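Local coordinates for protein glutathione s-transferase (Haemonchus contortus, PDB 2WS2) that probably catalyses the conjugation of glutathione to electrophilic compounds such as organic halides, releasing halide and a proton, at residues Gly76-Gly79 with Glu84-Val87; Thr145-Leu148 with Ser152-Phe155; Lys171-Asp174 with Val179-His182. One frame throughout, in Å; residues are numbered along the deposited sequence.

Contact 1 (Gly76-Gly79 with Glu84-Val87)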
ATOM      1  N   GLY A  76     -12.710  14.325   5.529  1.00 27.18           N
ATOM      2  CA  GLY A  76     -11.953  14.944   6.652  1.00 27.49           C
ATOM      3  C   GLY A  76     -11.376  13.977   7.687  1.00 28.03           C
ATOM      4  O   GLY A  76     -11.278  14.291   8.904  1.00 27.94           O
ATOM      5  N   TYR A  77     -10.958  12.809   7.214  1.00 26.38           N
ATOM      6  CA  TYR A  77     -10.442  11.769   8.089  1.00 26.56           C
ATOM      7  C   TYR A  77      -9.150  11.177   7.540  1.00 25.40           C
ATOM      8  O   TYR A  77      -8.763  10.073   7.895  1.00 25.00           O
ATOM      9  CB  TYR A  77     -11.493  10.667   8.273  1.00 26.79           C
ATOM     10  CG  TYR A  77     -12.740  11.114   8.966  1.00 28.88           C
ATOM     11  CD1 TYR A  77     -13.904  11.388   8.252  1.00 30.40           C
ATOM     12  CD2 TYR A  77     -12.763  11.260  10.351  1.00 31.21           C
ATOM     13  CE1 TYR A  77     -15.070  11.773   8.906  1.00 31.53           C
ATOM     14  CE2 TYR A  77     -13.906  11.661  11.013  1.00 30.56           C
ATOM     15  CZ  TYR A  77     -15.043  11.917  10.308  1.00 32.66           C
ATOM     16  OH  TYR A  77     -16.167  12.303  10.988  1.00 32.37           O
ATOM     17  N   ALA A  78      -8.448  11.977   6.742  1.00 24.72           N
ATOM     18  CA  ALA A  78      -7.207  11.569   6.077  1.00 24.77           C
ATOM     19  C   ALA A  78      -5.988  12.187   6.741  1.00 25.35           C
ATOM     20  O   ALA A  78      -4.854  11.851   6.373  1.00 26.50           O
ATOM     21  CB  ALA A  78      -7.253  11.964   4.557  1.00 23.49           C
ATOM     22  N   GLY A  79      -6.243  13.082   7.709  1.00 24.08           N
ATOM     23  CA  GLY A  79      -5.231  13.949   8.358  1.00 23.68           C
ATOM     24  C   GLY A  79      -5.522  15.450   8.237  1.00 23.53           C
ATOM     25  O   GLY A  79      -6.154  15.901   7.264  1.00 25.46           O
ATOM     26  N   GLU A  84       0.509  15.676   7.749  1.00 24.36           N
ATOM     27  CA  GLU A  84      -0.251  14.738   8.599  1.00 24.44           C
ATOM     28  C   GLU A  84      -0.870  13.638   7.711  1.00 23.71           C
ATOM     29  O   GLU A  84      -0.952  12.476   8.119  1.00 23.43           O
ATOM     30  CB  GLU A  84      -1.344  15.498   9.393  1.00 26.27           C
ATOM     31  CG  GLU A  84      -2.214  14.658  10.375  1.00 27.50           C
ATOM     32  CD  GLU A  84      -2.990  15.509  11.396  1.00 30.39           C
ATOM     33  OE1 GLU A  84      -4.240  15.386  11.450  1.00 32.05           O
ATOM     34  OE2 GLU A  84      -2.351  16.323  12.133  1.00 31.56           O
ATOM     35  N   GLU A  85      -1.235  13.995   6.483  1.00 23.86           N
ATOM     36  CA  GLU A  85      -1.900  13.032   5.608  1.00 23.93           C
ATOM     37  C   GLU A  85      -0.913  11.972   5.168  1.00 23.10           C
ATOM     38  O   GLU A  85      -1.282  10.852   4.860  1.00 23.19           O
ATOM     39  CB  GLU A  85      -2.494  13.725   4.401  1.00 25.17           C
ATOM     40  CG  GLU A  85      -3.674  14.564   4.727  1.00 26.60           C
ATOM     41  CD  GLU A  85      -4.261  15.221   3.512  1.00 29.83           C
ATOM     42  OE1 GLU A  85      -4.691  14.517   2.568  1.00 29.63           O
ATOM     43  OE2 GLU A  85      -4.307  16.464   3.514  1.00 32.32           O
ATOM     44  N   ALA A  86       0.351  12.329   5.150  1.00 22.78           N
ATOM     45  CA  ALA A  86       1.355  11.400   4.667  1.00 22.72           C
ATOM     46  C   ALA A  86       1.740  10.585   5.861  1.00 22.06           C
ATOM     47  O   ALA A  86       2.090   9.436   5.757  1.00 22.11           O
ATOM     48  CB  ALA A  86       2.550  12.128   4.128  1.00 23.48           C
ATOM     49  N   VAL A  87       1.752  11.227   7.005  1.00 22.01           N
ATOM     50  CA  VAL A  87       2.029  10.479   8.252  1.00 22.19           C
ATOM     51  C   VAL A  87       1.023   9.320   8.401  1.00 22.26           C
ATOM     52  O   VAL A  87       1.388   8.182   8.651  1.00 22.45           O
ATOM     53  CB  VAL A  87       2.056  11.433   9.474  1.00 23.06           C
ATOM     54  CG1 VAL A  87       1.670  10.678  10.801  1.00 24.24           C
ATOM     55  CG2 VAL A  87       3.431  12.156   9.603  1.00 23.55           C
TER
HETATM   56  O   HOH W   1      -5.178  18.153   5.062  1.00  2.00           O
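Gly79, in the linker of the glutathione transferase fold, brings its CA to within 4.4 Å of Glu85 CA as the chain turns from helix 64-75 into helix 82-100. This linker joins the thioredoxin-like N-terminal domain to the helical C-terminal domain. Residues 76-79 lie alongside the opening turns of helix 82-100 with no direct hydrogen bond between the two segments; the Ala78 carbonyl meets the helix through a CA-H...O contact, O to Glu85 CA 3.3 Å, with 152° at the hydrogen. The same oxygen touches the flank of the Glu85 side chain, whose CG lies 3.4 Å from Ala78 O, and Ala78 CB lies 4.1 Å from Glu85 OE1. Gly79, at positive phi and without a side chain, lets the linker pass close to the backbone of Glu84 and Glu85.

Glu84 reaches back over the linker. A chi1 of -178° sets its CG opposite the backbone N, and the extended chain runs alongside Gly79, Glu84 CG lying 3.7 Å from Gly79 CA. Its carboxylate then lies against the backbone, OE1 3.5 Å from Gly79 C, and OE1 also takes a weak hydrogen bond from Lys80 N. At the helix start, Glu84 N bonds Ser81 OG. Glu85 OE1 makes weak, long ion pairs with Arg73 of its own chain and Arg73 of the second subunit, placing the contact beside the dimer interface. One water links the two segments, donating to Gly79 O at 3.3 Å and to Glu85 OE2 at 2.5 Å.

Contact 2 (Thr145-Leu148 with Ser152-Phe155)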
ATOM      1  N   THR A 145      -2.753  12.579  22.435  1.00 32.99           N
ATOM      2  CA  THR A 145      -4.189  12.900  22.359  1.00 30.83           C
ATOM      3  C   THR A 145      -5.103  11.693  22.555  1.00 29.49           C
ATOM      4  O   THR A 145      -6.320  11.838  22.521  1.00 29.47           O
ATOM      5  CB  THR A 145      -4.610  13.612  21.007  1.00 32.61           C
ATOM      6  OG1 THR A 145      -4.240  12.816  19.864  1.00 33.43           O
ATOM      7  CG2 THR A 145      -4.050  15.017  20.897  1.00 28.56           C
ATOM      8  N   GLY A 146      -4.517  10.527  22.830  1.00 27.77           N
ATOM      9  CA  GLY A 146      -5.209   9.252  22.646  1.00 27.33           C
ATOM     10  C   GLY A 146      -5.181   8.740  21.187  1.00 27.23           C
ATOM     11  O   GLY A 146      -5.242   7.527  20.966  1.00 25.49           O
ATOM     12  N   TYR A 147      -5.123   9.654  20.202  1.00 26.06           N
ATOM     13  CA  TYR A 147      -5.133   9.283  18.740  1.00 25.99           C
ATOM     14  C   TYR A 147      -3.744   9.168  18.118  1.00 26.21           C
ATOM     15  O   TYR A 147      -2.781   9.668  18.655  1.00 24.97           O
ATOM     16  CB  TYR A 147      -5.890  10.327  17.921  1.00 26.85           C
ATOM     17  CG  TYR A 147      -7.343  10.486  18.287  1.00 29.09           C
ATOM     18  CD1 TYR A 147      -7.789  11.615  18.958  1.00 31.02           C
ATOM     19  CD2 TYR A 147      -8.279   9.504  17.957  1.00 31.83           C
ATOM     20  CE1 TYR A 147      -9.142  11.768  19.306  1.00 31.22           C
ATOM     21  CE2 TYR A 147      -9.626   9.641  18.308  1.00 32.62           C
ATOM     22  CZ  TYR A 147     -10.053  10.769  18.983  1.00 34.15           C
ATOM     23  OH  TYR A 147     -11.395  10.903  19.321  1.00 33.56           O
ATOM     24  N   LEU A 148      -3.640   8.554  16.931  1.00 25.62           N
ATOM     25  CA  LEU A 148      -2.316   8.319  16.374  1.00 24.96           C
ATOM     26  C   LEU A 148      -1.678   9.572  15.770  1.00 24.43           C
ATOM     27  O   LEU A 148      -0.460   9.729  15.793  1.00 23.97           O
ATOM     28  CB  LEU A 148      -2.303   7.137  15.381  1.00 24.48           C
ATOM     29  CG  LEU A 148      -2.348   5.657  15.802  1.00 22.62           C
ATOM     30  CD1 LEU A 148      -3.024   4.845  14.665  1.00 23.08           C
ATOM     31  CD2 LEU A 148      -1.004   5.045  16.133  1.00 22.42           C
ATOM     32  N   SER A 152      -8.120  14.113  16.013  1.00 29.30           N
ATOM     33  CA  SER A 152      -9.464  13.797  15.533  1.00 28.59           C
ATOM     34  C   SER A 152      -9.194  12.427  14.888  1.00 28.27           C
ATOM     35  O   SER A 152      -8.026  12.040  14.708  1.00 25.33           O
ATOM     36  CB  SER A 152      -9.965  14.854  14.517  1.00 29.27           C
ATOM     37  OG  SER A 152     -11.359  14.691  14.134  1.00 30.43           O
ATOM     38  N   LEU A 153     -10.257  11.691  14.574  1.00 26.59           N
ATOM     39  CA  LEU A 153     -10.076  10.371  14.043  1.00 27.42           C
ATOM     40  C   LEU A 153      -9.460  10.500  12.639  1.00 24.22           C
ATOM     41  O   LEU A 153      -9.821  11.377  11.902  1.00 23.85           O
ATOM     42  CB  LEU A 153     -11.409   9.608  14.006  1.00 27.55           C
ATOM     43  CG  LEU A 153     -11.821   8.794  15.252  1.00 30.31           C
ATOM     44  CD1 LEU A 153     -10.716   7.849  15.730  1.00 29.11           C
ATOM     45  CD2 LEU A 153     -12.261   9.713  16.389  1.00 34.50           C
ATOM     46  N   THR A 154      -8.498   9.657  12.333  1.00 25.21           N
ATOM     47  CA  THR A 154      -8.077   9.452  10.923  1.00 24.90           C
ATOM     48  C   THR A 154      -8.258   7.974  10.508  1.00 26.15           C
ATOM     49  O   THR A 154      -8.582   7.153  11.370  1.00 24.98           O
ATOM     50  CB  THR A 154      -6.640   9.972  10.755  1.00 24.86           C
ATOM     51  OG1 THR A 154      -6.349  10.183   9.356  1.00 29.97           O
ATOM     52  CG2 THR A 154      -5.643   9.012  11.388  1.00 20.04           C
ATOM     53  N   PHE A 155      -8.044   7.585   9.228  1.00 25.55           N
ATOM     54  CA  PHE A 155      -8.351   6.192   8.841  1.00 25.14           C
ATOM     55  C   PHE A 155      -7.237   5.303   9.340  1.00 24.61           C
ATOM     56  O   PHE A 155      -7.409   4.072   9.433  1.00 23.68           O
ATOM     57  CB  PHE A 155      -8.601   5.976   7.302  1.00 25.91           C
ATOM     58  CG  PHE A 155      -7.406   6.328   6.431  1.00 24.83           C
ATOM     59  CD1 PHE A 155      -7.283   7.605   5.899  1.00 25.02           C
ATOM     60  CD2 PHE A 155      -6.400   5.404   6.177  1.00 24.69           C
ATOM     61  CE1 PHE A 155      -6.170   7.969   5.122  1.00 18.38           C
ATOM     62  CE2 PHE A 155      -5.284   5.747   5.379  1.00 20.51           C
ATOM     63  CZ  PHE A 155      -5.179   7.040   4.860  1.00 20.87           C
TER
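The loop leading into helix 155-162 carries the Thr-x-x-Asp sequence of the glutathione transferase N-capping box, Thr154 to Asp157, with only its Asp157-to-Thr154 N half formed here; Tyr147, earlier in the same loop, packs on Ser152 and Leu153. No hydrogen bond joins the two segments directly, and the contact rests on the tyrosine ring. Tyr147 CG stands anti to the carbonyl carbon (chi1 -62°), which lays one face of the ring over the peptide between Ser152 and Leu153, with Ser152 C 4.2 Å above the plane and over its centre. Ser152 N sits nearer the rim, 3.9 Å from Tyr147 CD1.

Leu153 supplies the side-chain half. Its side chain crosses that of Tyr147 at about a right angle, and both methyl branches converge on one ring carbon: Tyr147 CE2 is 3.3 Å from Leu153 CD2, and Leu153 CD1 is equally close to it. The CD2 branch also reaches along the ring to the phenol, 3.3 Å from Tyr147 OH. Tyr147 takes part in a cation-pi contact with Lys185 as well.

Asp157 draws both segments to the helix start, OD2 accepting from Thr154 N and OD1 from Leu148 N, while the Thr154 hydroxyl, although at the N-cap position, makes no reciprocal capping bond and pairs instead with Tyr77 O of the interdomain linker. At the start of the loop Thr145 OG1 is hydrogen-bonded to Gly150 O and accepts a weak bond from Tyr147 N at 3.3 Å (147° at the hydrogen).

Contact 3 (Lys171-Asp174 with Val179-His182)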
ATOM      1  N   LYS A 171      -4.911 -12.712  23.951  1.00 36.29           N
ATOM      2  CA  LYS A 171      -3.741 -12.040  24.532  1.00 36.05           C
ATOM      3  C   LYS A 171      -3.002 -11.158  23.501  1.00 34.77           C
ATOM      4  O   LYS A 171      -1.775 -11.007  23.547  1.00 34.51           O
ATOM      5  CB  LYS A 171      -2.787 -13.068  25.166  1.00 35.39           C
ATOM      6  CG  LYS A 171      -2.599 -14.348  24.335  1.00 38.93           C
ATOM      7  CD  LYS A 171      -1.783 -15.437  25.066  1.00 34.34           C
ATOM      8  CE  LYS A 171      -1.364 -16.538  24.077  1.00 35.93           C
ATOM      9  NZ  LYS A 171      -2.514 -17.364  23.606  1.00 36.29           N
ATOM     10  N   LEU A 172      -3.777 -10.584  22.590  1.00 35.72           N
ATOM     11  CA  LEU A 172      -3.244  -9.790  21.474  1.00 35.01           C
ATOM     12  C   LEU A 172      -2.462  -8.564  21.964  1.00 35.04           C
ATOM     13  O   LEU A 172      -1.254  -8.486  21.743  1.00 36.23           O
ATOM     14  CB  LEU A 172      -4.344  -9.439  20.489  1.00 34.29           C
ATOM     15  CG  LEU A 172      -3.944  -8.836  19.120  1.00 35.65           C
ATOM     16  CD1 LEU A 172      -2.970  -9.704  18.306  1.00 34.77           C
ATOM     17  CD2 LEU A 172      -5.181  -8.587  18.349  1.00 33.20           C
ATOM     18  N   TYR A 173      -3.096  -7.621  22.656  1.00 35.04           N
ATOM     19  CA  TYR A 173      -2.288  -6.520  23.198  1.00 35.55           C
ATOM     20  C   TYR A 173      -2.003  -6.683  24.699  1.00 36.32           C
ATOM     21  O   TYR A 173      -2.324  -5.794  25.501  1.00 37.03           O
ATOM     22  CB  TYR A 173      -2.836  -5.099  22.884  1.00 35.95           C
ATOM     23  CG  TYR A 173      -3.950  -4.922  21.856  1.00 32.51           C
ATOM     24  CD1 TYR A 173      -4.653  -3.741  21.801  1.00 29.70           C
ATOM     25  CD2 TYR A 173      -4.300  -5.909  20.968  1.00 31.42           C
ATOM     26  CE1 TYR A 173      -5.662  -3.527  20.899  1.00 28.00           C
ATOM     27  CE2 TYR A 173      -5.323  -5.714  20.068  1.00 30.80           C
ATOM     28  CZ  TYR A 173      -5.998  -4.533  20.047  1.00 27.49           C
ATOM     29  OH  TYR A 173      -6.990  -4.337  19.140  1.00 27.16           O
ATOM     30  N   ASP A 174      -1.412  -7.829  25.059  1.00 36.26           N
ATOM     31  CA  ASP A 174      -1.110  -8.175  26.451  1.00 35.30           C
ATOM     32  C   ASP A 174      -0.168  -7.137  27.086  1.00 34.86           C
ATOM     33  O   ASP A 174      -0.624  -6.247  27.816  1.00 36.52           O
ATOM     34  CB  ASP A 174      -0.574  -9.620  26.569  1.00 35.20           C
ATOM     35  CG  ASP A 174      -0.567 -10.131  28.025  1.00 36.13           C
ATOM     36  OD1 ASP A 174      -1.632 -10.082  28.689  1.00 37.21           O
ATOM     37  OD2 ASP A 174       0.498 -10.578  28.499  1.00 32.87           O
ATOM     38  N   VAL A 179      -2.111   0.342  23.417  1.00 26.60           N
ATOM     39  CA  VAL A 179      -2.674  -0.082  22.137  1.00 26.28           C
ATOM     40  C   VAL A 179      -4.129  -0.428  22.394  1.00 25.56           C
ATOM     41  O   VAL A 179      -5.045   0.211  21.864  1.00 24.03           O
ATOM     42  CB  VAL A 179      -1.901  -1.307  21.580  1.00 26.06           C
ATOM     43  CG1 VAL A 179      -2.428  -1.739  20.229  1.00 26.73           C
ATOM     44  CG2 VAL A 179      -0.436  -0.999  21.527  1.00 23.71           C
ATOM     45  N   LYS A 180      -4.336  -1.378  23.309  1.00 26.47           N
ATOM     46  CA  LYS A 180      -5.689  -1.793  23.701  1.00 25.57           C
ATOM     47  C   LYS A 180      -6.637  -0.630  23.948  1.00 24.44           C
ATOM     48  O   LYS A 180      -7.761  -0.658  23.538  1.00 24.75           O
ATOM     49  CB  LYS A 180      -5.663  -2.804  24.890  1.00 26.77           C
ATOM     50  CG  LYS A 180      -7.064  -3.240  25.353  1.00 24.57           C
ATOM     51  CD  LYS A 180      -6.962  -4.450  26.290  1.00 31.13           C
ATOM     52  CE  LYS A 180      -8.150  -4.529  27.275  1.00 29.90           C
ATOM     53  NZ  LYS A 180      -7.706  -5.278  28.529  1.00 35.89           N
ATOM     54  N   ALA A 181      -6.178   0.428  24.578  1.00 26.97           N
ATOM     55  CA  ALA A 181      -7.063   1.558  24.877  1.00 27.32           C
ATOM     56  C   ALA A 181      -7.300   2.478  23.674  1.00 26.91           C
ATOM     57  O   ALA A 181      -8.290   3.201  23.605  1.00 27.73           O
ATOM     58  CB  ALA A 181      -6.496   2.353  26.024  1.00 28.58           C
ATOM     59  N   HIS A 182      -6.373   2.473  22.731  1.00 26.58           N
ATOM     60  CA  HIS A 182      -6.581   3.248  21.506  1.00 26.15           C
ATOM     61  C   HIS A 182      -7.850   2.752  20.856  1.00 25.23           C
ATOM     62  O   HIS A 182      -8.775   3.523  20.563  1.00 25.74           O
ATOM     63  CB  HIS A 182      -5.358   3.118  20.560  1.00 26.02           C
ATOM     64  CG  HIS A 182      -5.576   3.733  19.206  1.00 25.62           C
ATOM     65  ND1 HIS A 182      -5.636   2.976  18.057  1.00 27.92           N
ATOM     66  CD2 HIS A 182      -5.796   5.014  18.823  1.00 26.90           C
ATOM     67  CE1 HIS A 182      -5.853   3.765  17.020  1.00 26.13           C
ATOM     68  NE2 HIS A 182      -5.965   5.005  17.458  1.00 26.20           N
TER
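Tyr173 turns the CD1 edge of its ring to Lys180 in the first turn of helix 177-186, with Val179 CG1 approaching obliquely. That valine branch lies 3.4 Å from Tyr173 CD1, and the two side chains cross at about a right angle. Lys180 offers CB, also 3.4 Å from Tyr173 CD1; beyond it the lysine chain runs extended and leads away from the tyrosine. The still closer approach of the ring edge to the Lys180 backbone is doubtful in the model. Tyr173 chi1 is -12°, an almost eclipsed torsion, so the exact ring position deserves caution as well.

The next shell comes from helix 118-143, where Phe133 touches Val179 and also meets the Tyr173 ring with the planes at about 60°. Beside the tyrosine, Leu172 is buried against Phe125, and its carbonyl O is hydrogen-bonded to Arg129 NH1. Further along helix 177-186, His182 rests on Leu140 and bonds Asp157 OD1 through NE2. Tyr173, Val179 and Phe133 thus join the loop, the short helix and helix 118-143 in the all-helical C-terminal domain of the glutathione transferase fold.

In the fold
From the N terminus the chain builds the four-stranded sheet and helix 64-75; contact 1 then closes the short linker into helix 82-100. Contact 2 closes the loop between helices 118-143 and 155-162, and contact 3 the turn into helix 177-186. The three follow in series, none nested or crossed. Contacts 1 and 2, centres 10 Å apart, meet where Thr154 OG1 probably hydrogen-bonds Tyr77 O, joining the interdomain connection to the start of helix 155-162. Contacts 2 and 3 touch through His182, packed on Gly146 and Leu148. Contacts 1 and 3 do not touch, their nearest atoms about 11 Å apart; contact 2 touches both and lies between them in the chain.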